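Local coordinates for protein 3,6-diketocamphane 1,6-monooxygenase (Pseudomonas putida, PDB 4UWM) that oxidises a diketocamphane to its lactone with molecular oxygen and reduced FMN, as the Baeyer-Villiger oxygenating subunit that allows growth on (-)-camphor, at residues 12-15 and 16-19; 22-25 and 26-30; 139-142 and 143-146; 361-364 and 365-369. All coordinates share one frame; numbering follows the deposited sequence. Where two conformers were deposited one is given.

Contact 1 (12-15 and 16-19); sequences YMRP and GRSA
R14 and R17 meet round a type II beta turn in the loop that leads from strand 4-9 into helix 19-35. R17 N donates to R14 O at 3.1 Å in a nearly straight bond (168°), which closes the turn. G16 holds the corner with a positive phi, where a beta carbon would be jammed against the carbonyl oxygen of P15. Beyond the backbone the two guanidinium groups come together: R14 NH2 lies over one face of the R17 group, offset toward its rim and 3.4 Å from R17 NH2, with the planes 43° apart. Carboxylates gather both charges. D353 binds R14 NH2 and R17 NH1, while D350 binds R17 NH2. The R17 chain, bent at CB-CG (chi2 -66°), passes close to R14 O, which lies 3.2 Å from R17 CG. M13 curls at chi2 and chi3 and crosses R17 at about a right angle, its CE 3.9 Å from R17 CG. With a leucine in place of R17, D350 would probably be left without this cationic mate and D353 with R14 alone. S18 then caps the start of helix 19-35. On that helix T22 and W25 take the M13 side chain, whereas R14 and P15 face Y279 and R283 of helix 276-291, and P15 also packs on E181 of the second subunit.

Contact 2 (22-25 and 26-30); sequences TFDW and GIKSA
W25 and S29, one turn apart on helix 19-35, form the tightly packed side of this contact. S29 OG sits 3.4 Å above the indole plane of W25, over the middle of the ring system. S29 OG also donates to W25 O at 2.9 Å, and S29 N donates to that oxygen at 2.8 Å. The two donors arrive from opposite faces of the carbonyl plane, the hydroxyl well above it (39°). With OG beside the backbone N (chi1 -78°), S29 can both fold back onto the preceding turn and rest on the indole. W25 also meets the ring of F9, on the barrel side of the helix. A second buried flank is apolar: I27 CD1 approaches F23 CE2 obliquely at 3.8 Å, I27 also leans on L60 and A63 of helix 57-65, and F23 packs on I98 of the second subunit.

The solvent side is looser and polar. K28, extended beyond CG, reaches back over one turn to make a salt bridge from NZ to D24 OD2 (2.8 Å). It meets that oxygen on the syn side, 28° out of the carboxylate plane. D24 OD2 has a further partner in Y352 OH, so that oxygen has two partners although K28 itself is exposed and was modelled in two conformers. The chemistry therefore divides around the helix: a buried hydroxyl is satisfied by the backbone of its own helix, while the outward D24-K28 pair is probably weakened by water and the D24 bond to Y352 OH links the helix to that loop.

Contact 3 (139-142 and 143-146); sequences LNDM and VRES
The guanidinium of R144 is laid back over the preceding turn, with N140 O and D141 CA over one of its faces and the carboxylate of D141 at its NH1/NH2 end. Both terminal nitrogens point to a single oxygen. R144 NH2 reaches D141 OD1 at 2.7 Å, nearly along the C-O axis of the carboxylate, while the 2.9 Å bond from R144 NH1 to the same OD1 is weak. The two flat groups are turned 71° against each other, and OD1 lies 20° out of the guanidinium plane, so this is a fork gripping one oxygen, not a coplanar bridge. The fold-back comes from the turn about CG-CD (chi3 -47°), which lets a long chain reach a residue only three positions earlier. R144 is exposed and was modelled in two conformers, so the pair may be mobile. An alanine at D141 is likely to leave the R144 guanidinium without its anionic mate and free to swing into solvent.

The backbone beneath is regular: V143 N donates to L139 O at 2.9 Å and S146 N to M142 O at 3.0 Å. N138, just ahead of the helix, accepts from D141 N through its side chain. Being in the first turn, the negative D141 would probably be favoured by the helix dipole. On another flank E145 binds the backbone N of Y165 and W166, between strands 159-162 and 167-170, and M142 packs on Y165. An i to i+3 ion pair marks the opening turns of helix 139-155 in this luciferase-like, TIM-barrel monooxygenase, where the N140 side chain lies about 7 Å from the bound FMN.

Contact 4 (361-364 and 365-369); sequences SLEL and ISKEV
E363 and K367 supply the ionic part of this contact, one turn apart on helix 356-369. K367 NZ meets E363 OE2 at 2.7 Å, on the anti side of the carboxylate and 17° out of its plane. The aliphatic parts touch as well, with E363 CG 3.6 Å from K367 CD. Both side chains were modelled in two conformers, so the pair probably shifts at the surface; E363 OE1 also takes a weak bond from Q360.

Backbone bonds run i to i+4 from S361 to K367, then change. L364 O accepts from two donors, E368 N at 2.8 Å and V369 N at 2.9 Å, the latter in the carbonyl plane. The second bond spans five residues and makes a wider pi-type turn at the end of the helix.

This is the last helix before the C-terminus, lying against strands 254-261 and 4-9 of the TIM barrel typical of the luciferase family. Van der Waals contacts fill the buried side. I365 CD1 lies 3.7 Å from S361 OG and, more distantly, 4.4 Å from L362 CD2, while I365 packs on V259, C261 and T5 of those strands. V369 rests on V327, T328 and I331 of helix 324-338. L364 runs alongside E368 and points the same way, setting a methyl against a carboxylate, its CD2 3.5 Å from E368 OE2.

The serines anchor the helix to its surroundings. S361 OG bonds to the backbone N of C261, swung there by a first torsion that points it away from its own N (chi1 176°), and S366 OG bonds to V36 O in the loop after helix 19-35.

Along the chain the contacts follow in the order 1, 2, 3, 4, and all belong to one TIM-barrel fold. Contacts 1 and 2 are neighbours, their centres about 12 Å apart: the loop after strand 4-9 runs into helix 19-35, and M13 SD touches W25 CD1 at 3.6 Å. Both also reach the second subunit. Contact 4, on the final helix, comes within about 6 Å of contact 2 between nearest atoms, without touching it. Contact 3 stands apart, about 39 Å from contact 4 between centres and on the opposite side of the chain's centre. The loop and early helix form the barrel's first strand-to-helix connection, the last helix packs on strand 4-9, and helix 139-155 lies near the flavin.

Contact 1 (12-15 and 16-19)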
loop_
_atom_site.group_PDB
_atom_site.type_symbol
_atom_site.label_atom_id
_atom_site.label_comp_id
_atom_site.label_asym_id
_atom_site.label_seq_id
_atom_site.Cartn_x
_atom_site.Cartn_y
_atom_site.Cartn_z
ATOM N N TYR A 12 18.554 4.672 2.124
ATOM C CA TYR A 12 19.406 5.857 1.980
ATOM C C TYR A 12 19.706 6.043 0.488
ATOM O O TYR A 12 20.740 5.579 -0.013
ATOM C CB TYR A 12 20.716 5.719 2.781
ATOM C CG TYR A 12 20.513 5.722 4.287
ATOM C CD1 TYR A 12 20.092 6.881 4.944
ATOM C CD2 TYR A 12 20.740 4.576 5.051
ATOM C CE1 TYR A 12 19.888 6.894 6.317
ATOM C CE2 TYR A 12 20.537 4.588 6.434
ATOM C CZ TYR A 12 20.120 5.755 7.052
ATOM O OH TYR A 12 19.912 5.816 8.413
ATOM N N MET A 13 18.777 6.680 -0.205
ATOM C CA MET A 13 18.876 6.888 -1.646
ATOM C C MET A 13 19.505 8.247 -1.886
ATOM O O MET A 13 19.079 9.237 -1.285
ATOM C CB MET A 13 17.495 6.866 -2.325
ATOM C CG MET A 13 16.681 5.576 -2.231
ATOM S SD MET A 13 17.532 4.099 -2.859
ATOM C CE MET A 13 17.582 4.407 -4.607
ATOM N N ARG A 14 20.487 8.321 -2.798
ATOM C CA ARG A 14 21.111 9.610 -3.152
ATOM C C ARG A 14 20.070 10.642 -3.544
ATOM O O ARG A 14 19.154 10.343 -4.322
ATOM C CB ARG A 14 22.108 9.464 -4.317
ATOM C CG ARG A 14 23.378 8.707 -4.003
ATOM C CD ARG A 14 24.476 9.067 -5.003
ATOM N NE ARG A 14 24.081 8.822 -6.389
ATOM C CZ ARG A 14 24.153 7.639 -7.000
ATOM N NH1 ARG A 14 24.601 6.577 -6.346
ATOM N NH2 ARG A 14 23.762 7.514 -8.269
ATOM N N PRO A 15 20.191 11.881 -3.029
ATOM C CA PRO A 15 19.248 12.909 -3.453
ATOM C C PRO A 15 19.197 13.034 -4.972
ATOM O O PRO A 15 20.237 12.991 -5.628
ATOM C CB PRO A 15 19.813 14.183 -2.805
ATOM C CG PRO A 15 20.395 13.662 -1.542
ATOM C CD PRO A 15 21.059 12.370 -1.945
ATOM N N GLY A 16 17.988 13.126 -5.521
ATOM C CA GLY A 16 17.806 13.081 -6.970
ATOM C C GLY A 16 17.257 11.781 -7.551
ATOM O O GLY A 16 16.734 11.777 -8.675
ATOM N N ARG A 17 17.397 10.671 -6.822
ATOM C CA ARG A 17 16.773 9.416 -7.231
ATOM C C ARG A 17 15.253 9.607 -7.360
ATOM O O ARG A 17 14.633 10.286 -6.538
ATOM C CB ARG A 17 17.069 8.289 -6.232
ATOM C CG ARG A 17 18.515 7.837 -6.153
ATOM C CD ARG A 17 18.974 7.183 -7.433
ATOM N NE ARG A 17 20.051 6.248 -7.174
ATOM C CZ ARG A 17 20.820 5.728 -8.116
ATOM N NH1 ARG A 17 20.630 6.068 -9.374
ATOM N NH2 ARG A 17 21.757 4.858 -7.801
ATOM N N SER A 18 14.651 9.009 -8.385
ATOM C CA SER A 18 13.195 9.136 -8.557
ATOM C C SER A 18 12.470 8.105 -7.686
ATOM O O SER A 18 13.093 7.188 -7.166
ATOM C CB SER A 18 12.808 8.927 -10.012
ATOM O OG SER A 18 13.044 7.573 -10.335
ATOM N N ALA A 19 11.168 8.277 -7.530
ATOM C CA ALA A 19 10.340 7.270 -6.855
ATOM C C ALA A 19 10.418 5.930 -7.591
ATOM O O ALA A 19 10.560 4.883 -6.964
ATOM C CB ALA A 19 8.903 7.758 -6.727
#

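Contact 2 (22-25 and 26-30)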
loop_
_atom_site.group_PDB
_atom_site.type_symbol
_atom_site.label_atom_id
_atom_site.label_comp_id
_atom_site.label_asym_id
_atom_site.label_seq_id
_atom_site.Cartn_x
_atom_site.Cartn_y
_atom_site.Cartn_z
ATOM N N THR A 22 13.782 4.187 -6.827
ATOM C CA THR A 22 13.825 3.753 -5.428
ATOM C C THR A 22 13.040 2.451 -5.282
ATOM O O THR A 22 13.486 1.504 -4.625
ATOM C CB THR A 22 13.239 4.868 -4.531
ATOM O OG1 THR A 22 14.052 6.032 -4.659
ATOM C CG2 THR A 22 13.170 4.470 -3.052
ATOM N N PHE A 23 11.849 2.440 -5.867
ATOM C CA PHE A 23 10.937 1.287 -5.813
ATOM C C PHE A 23 11.562 0.065 -6.498
ATOM O O PHE A 23 11.588 -1.036 -5.931
ATOM C CB PHE A 23 9.572 1.677 -6.398
ATOM C CG PHE A 23 8.419 0.829 -5.902
ATOM C CD1 PHE A 23 7.968 0.956 -4.591
ATOM C CD2 PHE A 23 7.771 -0.075 -6.760
ATOM C CE1 PHE A 23 6.890 0.200 -4.136
ATOM C CE2 PHE A 23 6.705 -0.839 -6.315
ATOM C CZ PHE A 23 6.272 -0.707 -4.988
ATOM N N ASP A 24 12.153 0.281 -7.678
ATOM C CA ASP A 24 12.879 -0.767 -8.408
ATOM C C ASP A 24 14.035 -1.362 -7.589
ATOM O O ASP A 24 14.158 -2.588 -7.473
ATOM C CB ASP A 24 13.374 -0.214 -9.765
ATOM C CG ASP A 24 13.809 -1.325 -10.741
ATOM O OD1 ASP A 24 13.227 -2.436 -10.737
ATOM O OD2 ASP A 24 14.737 -1.062 -11.526
ATOM N N TRP A 25 14.848 -0.499 -6.985
ATOM C CA TRP A 25 15.942 -0.934 -6.123
ATOM C C TRP A 25 15.452 -1.756 -4.908
ATOM O O TRP A 25 16.045 -2.793 -4.549
ATOM C CB TRP A 25 16.765 0.289 -5.673
ATOM C CG TRP A 25 17.944 -0.014 -4.715
ATOM C CD1 TRP A 25 18.272 0.667 -3.569
ATOM C CD2 TRP A 25 18.958 -1.010 -4.883
ATOM N NE1 TRP A 25 19.403 0.117 -2.995
ATOM C CE2 TRP A 25 19.837 -0.912 -3.785
ATOM C CE3 TRP A 25 19.193 -2.004 -5.847
ATOM C CZ2 TRP A 25 20.962 -1.756 -3.632
ATOM C CZ3 TRP A 25 20.303 -2.854 -5.686
ATOM C CH2 TRP A 25 21.171 -2.718 -4.583
ATOM N N GLY A 26 14.366 -1.299 -4.288
ATOM C CA GLY A 26 13.760 -2.067 -3.193
ATOM C C GLY A 26 13.344 -3.476 -3.586
ATOM O O GLY A 26 13.650 -4.426 -2.857
ATOM N N ILE A 27 12.666 -3.616 -4.721
ATOM C CA ILE A 27 12.206 -4.935 -5.194
ATOM C C ILE A 27 13.416 -5.828 -5.550
ATOM O O ILE A 27 13.477 -6.985 -5.124
ATOM C CB ILE A 27 11.226 -4.842 -6.394
ATOM C CG1 ILE A 27 9.909 -4.127 -5.997
ATOM C CG2 ILE A 27 10.903 -6.245 -6.958
ATOM C CD1 ILE A 27 9.046 -3.718 -7.192
ATOM N N LYS A 28 14.369 -5.275 -6.317
ATOM C CA LYS A 28 15.588 -6.014 -6.653
ATOM C C LYS A 28 16.336 -6.445 -5.398
ATOM O O LYS A 28 16.862 -7.570 -5.338
ATOM C CB LYS A 28 16.461 -5.217 -7.638
ATOM C CG LYS A 28 15.834 -5.140 -9.026
ATOM C CD LYS A 28 16.552 -4.202 -9.991
ATOM C CE LYS A 28 15.870 -4.238 -11.359
ATOM N NZ LYS A 28 16.369 -3.182 -12.285
ATOM N N SER A 29 16.344 -5.582 -4.390
ATOM C CA SER A 29 16.981 -5.862 -3.110
ATOM C C SER A 29 16.273 -7.009 -2.389
ATOM O O SER A 29 16.936 -7.905 -1.871
ATOM C CB SER A 29 17.007 -4.618 -2.219
ATOM O OG SER A 29 18.040 -3.716 -2.598
ATOM N N ALA A 30 14.929 -6.992 -2.377
ATOM C CA ALA A 30 14.163 -8.045 -1.706
ATOM C C ALA A 30 14.406 -9.420 -2.360
ATOM O O ALA A 30 14.624 -10.414 -1.657
ATOM C CB ALA A 30 12.672 -7.706 -1.730
#

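Contact 3 (139-142 and 143-146)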
loop_
_atom_site.group_PDB
_atom_site.type_symbol
_atom_site.label_atom_id
_atom_site.label_comp_id
_atom_site.label_asym_id
_atom_site.label_seq_id
_atom_site.Cartn_x
_atom_site.Cartn_y
_atom_site.Cartn_z
ATOM N N LEU A 139 2.459 12.042 21.127
ATOM C CA LEU A 139 2.712 10.959 20.159
ATOM C C LEU A 139 2.704 9.571 20.794
ATOM O O LEU A 139 2.120 8.658 20.240
ATOM C CB LEU A 139 4.006 11.186 19.367
ATOM C CG LEU A 139 3.999 12.377 18.390
ATOM C CD1 LEU A 139 5.413 12.739 17.974
ATOM C CD2 LEU A 139 3.136 12.117 17.163
ATOM N N ASN A 140 3.318 9.410 21.963
ATOM C CA ASN A 140 3.340 8.090 22.634
ATOM C C ASN A 140 1.959 7.608 23.084
ATOM O O ASN A 140 1.661 6.411 23.013
ATOM C CB ASN A 140 4.343 8.074 23.799
ATOM C CG ASN A 140 5.794 8.184 23.327
ATOM O OD1 ASN A 140 6.192 7.620 22.291
ATOM N ND2 ASN A 140 6.590 8.909 24.084
ATOM N N ASP A 141 1.122 8.539 23.544
ATOM C CA ASP A 141 -0.270 8.222 23.881
ATOM C C ASP A 141 -1.045 7.812 22.618
ATOM O O ASP A 141 -1.854 6.882 22.652
ATOM C CB ASP A 141 -0.978 9.424 24.506
ATOM C CG ASP A 141 -0.464 9.766 25.900
ATOM O OD1 ASP A 141 0.205 8.920 26.534
ATOM O OD2 ASP A 141 -0.754 10.895 26.364
ATOM N N MET A 142 -0.790 8.523 21.517
ATOM C CA MET A 142 -1.320 8.139 20.199
ATOM C C MET A 142 -0.926 6.716 19.810
ATOM O O MET A 142 -1.788 5.938 19.387
ATOM C CB MET A 142 -0.941 9.154 19.116
ATOM C CG MET A 142 -1.544 10.504 19.374
ATOM S SD MET A 142 -1.131 11.781 18.187
ATOM C CE MET A 142 -2.338 11.472 16.896
ATOM N N VAL A 143 0.349 6.357 19.990
ATOM C CA VAL A 143 0.804 4.976 19.731
ATOM C C VAL A 143 0.030 3.958 20.553
ATOM O O VAL A 143 -0.401 2.925 20.035
ATOM C CB VAL A 143 2.345 4.796 19.925
ATOM C CG1 VAL A 143 2.763 3.333 19.876
ATOM C CG2 VAL A 143 3.133 5.618 18.908
ATOM N N ARG A 144 -0.162 4.248 21.843
ATOM C CA ARG A 144 -0.883 3.351 22.750
ATOM C C ARG A 144 -2.343 3.125 22.338
ATOM O O ARG A 144 -2.823 2.004 22.327
ATOM C CB ARG A 144 -0.823 3.910 24.180
ATOM C CG ARG A 144 -0.832 2.863 25.278
ATOM C CD ARG A 144 -0.627 3.510 26.643
ATOM N NE ARG A 144 0.483 4.466 26.653
ATOM C CZ ARG A 144 0.355 5.767 26.901
ATOM N NH1 ARG A 144 -0.837 6.288 27.170
ATOM N NH2 ARG A 144 1.424 6.549 26.888
ATOM N N GLU A 145 -3.047 4.205 22.023
ATOM C CA GLU A 145 -4.461 4.108 21.654
ATOM C C GLU A 145 -4.603 3.368 20.329
ATOM O O GLU A 145 -5.491 2.536 20.175
ATOM C CB GLU A 145 -5.132 5.490 21.589
ATOM C CG GLU A 145 -6.649 5.451 21.346
ATOM C CD GLU A 145 -7.275 6.833 21.306
ATOM O OE1 GLU A 145 -6.916 7.683 22.129
ATOM O OE2 GLU A 145 -8.129 7.093 20.451
ATOM N N SER A 146 -3.718 3.665 19.374
ATOM C CA SER A 146 -3.792 2.965 18.084
ATOM C C SER A 146 -3.609 1.466 18.281
ATOM O O SER A 146 -4.390 0.660 17.789
ATOM C CB SER A 146 -2.759 3.506 17.078
ATOM O OG SER A 146 -2.629 2.563 16.014
#

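Contact 4 (361-364 and 365-369)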
loop_
_atom_site.group_PDB
_atom_site.type_symbol
_atom_site.label_atom_id
_atom_site.label_comp_id
_atom_site.label_asym_id
_atom_site.label_seq_id
_atom_site.Cartn_x
_atom_site.Cartn_y
_atom_site.Cartn_z
ATOM N N SER A 361 28.880 -9.045 -1.308
ATOM C CA SER A 361 29.012 -8.772 0.128
ATOM C C SER A 361 27.891 -9.438 0.932
ATOM O O SER A 361 28.154 -10.128 1.916
ATOM C CB SER A 361 29.039 -7.257 0.402
ATOM O OG SER A 361 29.068 -6.963 1.801
ATOM N N LEU A 362 26.642 -9.232 0.510
ATOM C CA LEU A 362 25.495 -9.822 1.203
ATOM C C LEU A 362 25.528 -11.346 1.149
ATOM O O LEU A 362 25.237 -12.001 2.162
ATOM C CB LEU A 362 24.154 -9.268 0.673
ATOM C CG LEU A 362 23.838 -7.786 0.925
ATOM C CD1 LEU A 362 22.469 -7.487 0.316
ATOM C CD2 LEU A 362 23.850 -7.433 2.411
ATOM N N GLU A 363 25.894 -11.908 -0.012
ATOM C CA GLU A 363 26.089 -13.352 -0.093
ATOM C C GLU A 363 27.151 -13.851 0.892
ATOM O O GLU A 363 26.952 -14.888 1.527
ATOM C CB GLU A 363 26.425 -13.793 -1.508
ATOM C CG GLU A 363 26.339 -15.291 -1.689
ATOM C CD GLU A 363 26.351 -15.690 -3.136
ATOM O OE1 GLU A 363 27.120 -15.087 -3.912
ATOM O OE2 GLU A 363 25.583 -16.603 -3.499
ATOM N N LEU A 364 28.250 -13.112 1.040
ATOM C CA LEU A 364 29.326 -13.514 1.944
ATOM C C LEU A 364 28.890 -13.492 3.409
ATOM O O LEU A 364 29.159 -14.439 4.158
ATOM C CB LEU A 364 30.568 -12.645 1.742
ATOM C CG LEU A 364 31.348 -12.881 0.447
ATOM C CD1 LEU A 364 32.493 -11.886 0.341
ATOM C CD2 LEU A 364 31.852 -14.317 0.349
ATOM N N ILE A 365 28.200 -12.418 3.796
ATOM C CA ILE A 365 27.681 -12.258 5.151
ATOM C C ILE A 365 26.711 -13.392 5.485
ATOM O O ILE A 365 26.857 -14.067 6.509
ATOM C CB ILE A 365 27.006 -10.881 5.334
ATOM C CG1 ILE A 365 28.044 -9.760 5.233
ATOM C CG2 ILE A 365 26.255 -10.804 6.661
ATOM C CD1 ILE A 365 27.481 -8.432 4.759
ATOM N N SER A 366 25.755 -13.629 4.593
ATOM C CA SER A 366 24.666 -14.574 4.836
ATOM C C SER A 366 25.110 -16.043 4.812
ATOM O O SER A 366 24.656 -16.838 5.648
ATOM C CB SER A 366 23.540 -14.343 3.815
ATOM O OG SER A 366 22.507 -15.303 3.944
ATOM N N LYS A 367 25.984 -16.384 3.855
ATOM C CA LYS A 367 26.440 -17.765 3.657
ATOM C C LYS A 367 27.745 -18.128 4.383
ATOM O O LYS A 367 27.898 -19.256 4.852
ATOM C CB LYS A 367 26.590 -18.071 2.162
ATOM C CG LYS A 367 25.278 -18.258 1.423
ATOM C CD LYS A 367 25.511 -18.444 -0.067
ATOM C CE LYS A 367 24.217 -18.789 -0.787
ATOM N NZ LYS A 367 24.371 -18.738 -2.267
ATOM N N GLU A 368 28.683 -17.181 4.468
ATOM C CA GLU A 368 30.024 -17.458 5.004
ATOM C C GLU A 368 30.287 -16.893 6.397
ATOM O O GLU A 368 31.063 -17.461 7.163
ATOM C CB GLU A 368 31.112 -16.968 4.039
ATOM C CG GLU A 368 31.221 -17.770 2.749
ATOM C CD GLU A 368 32.516 -17.513 1.995
ATOM O OE1 GLU A 368 33.531 -17.150 2.634
ATOM O OE2 GLU A 368 32.522 -17.681 0.757
ATOM N N VAL A 369 29.657 -15.769 6.729
ATOM C CA VAL A 369 29.913 -15.152 8.033
ATOM C C VAL A 369 28.921 -15.616 9.102
ATOM O O VAL A 369 29.309 -16.234 10.101
ATOM C CB VAL A 369 29.977 -13.604 7.964
ATOM C CG1 VAL A 369 30.134 -13.008 9.357
ATOM C CG2 VAL A 369 31.119 -13.143 7.076
#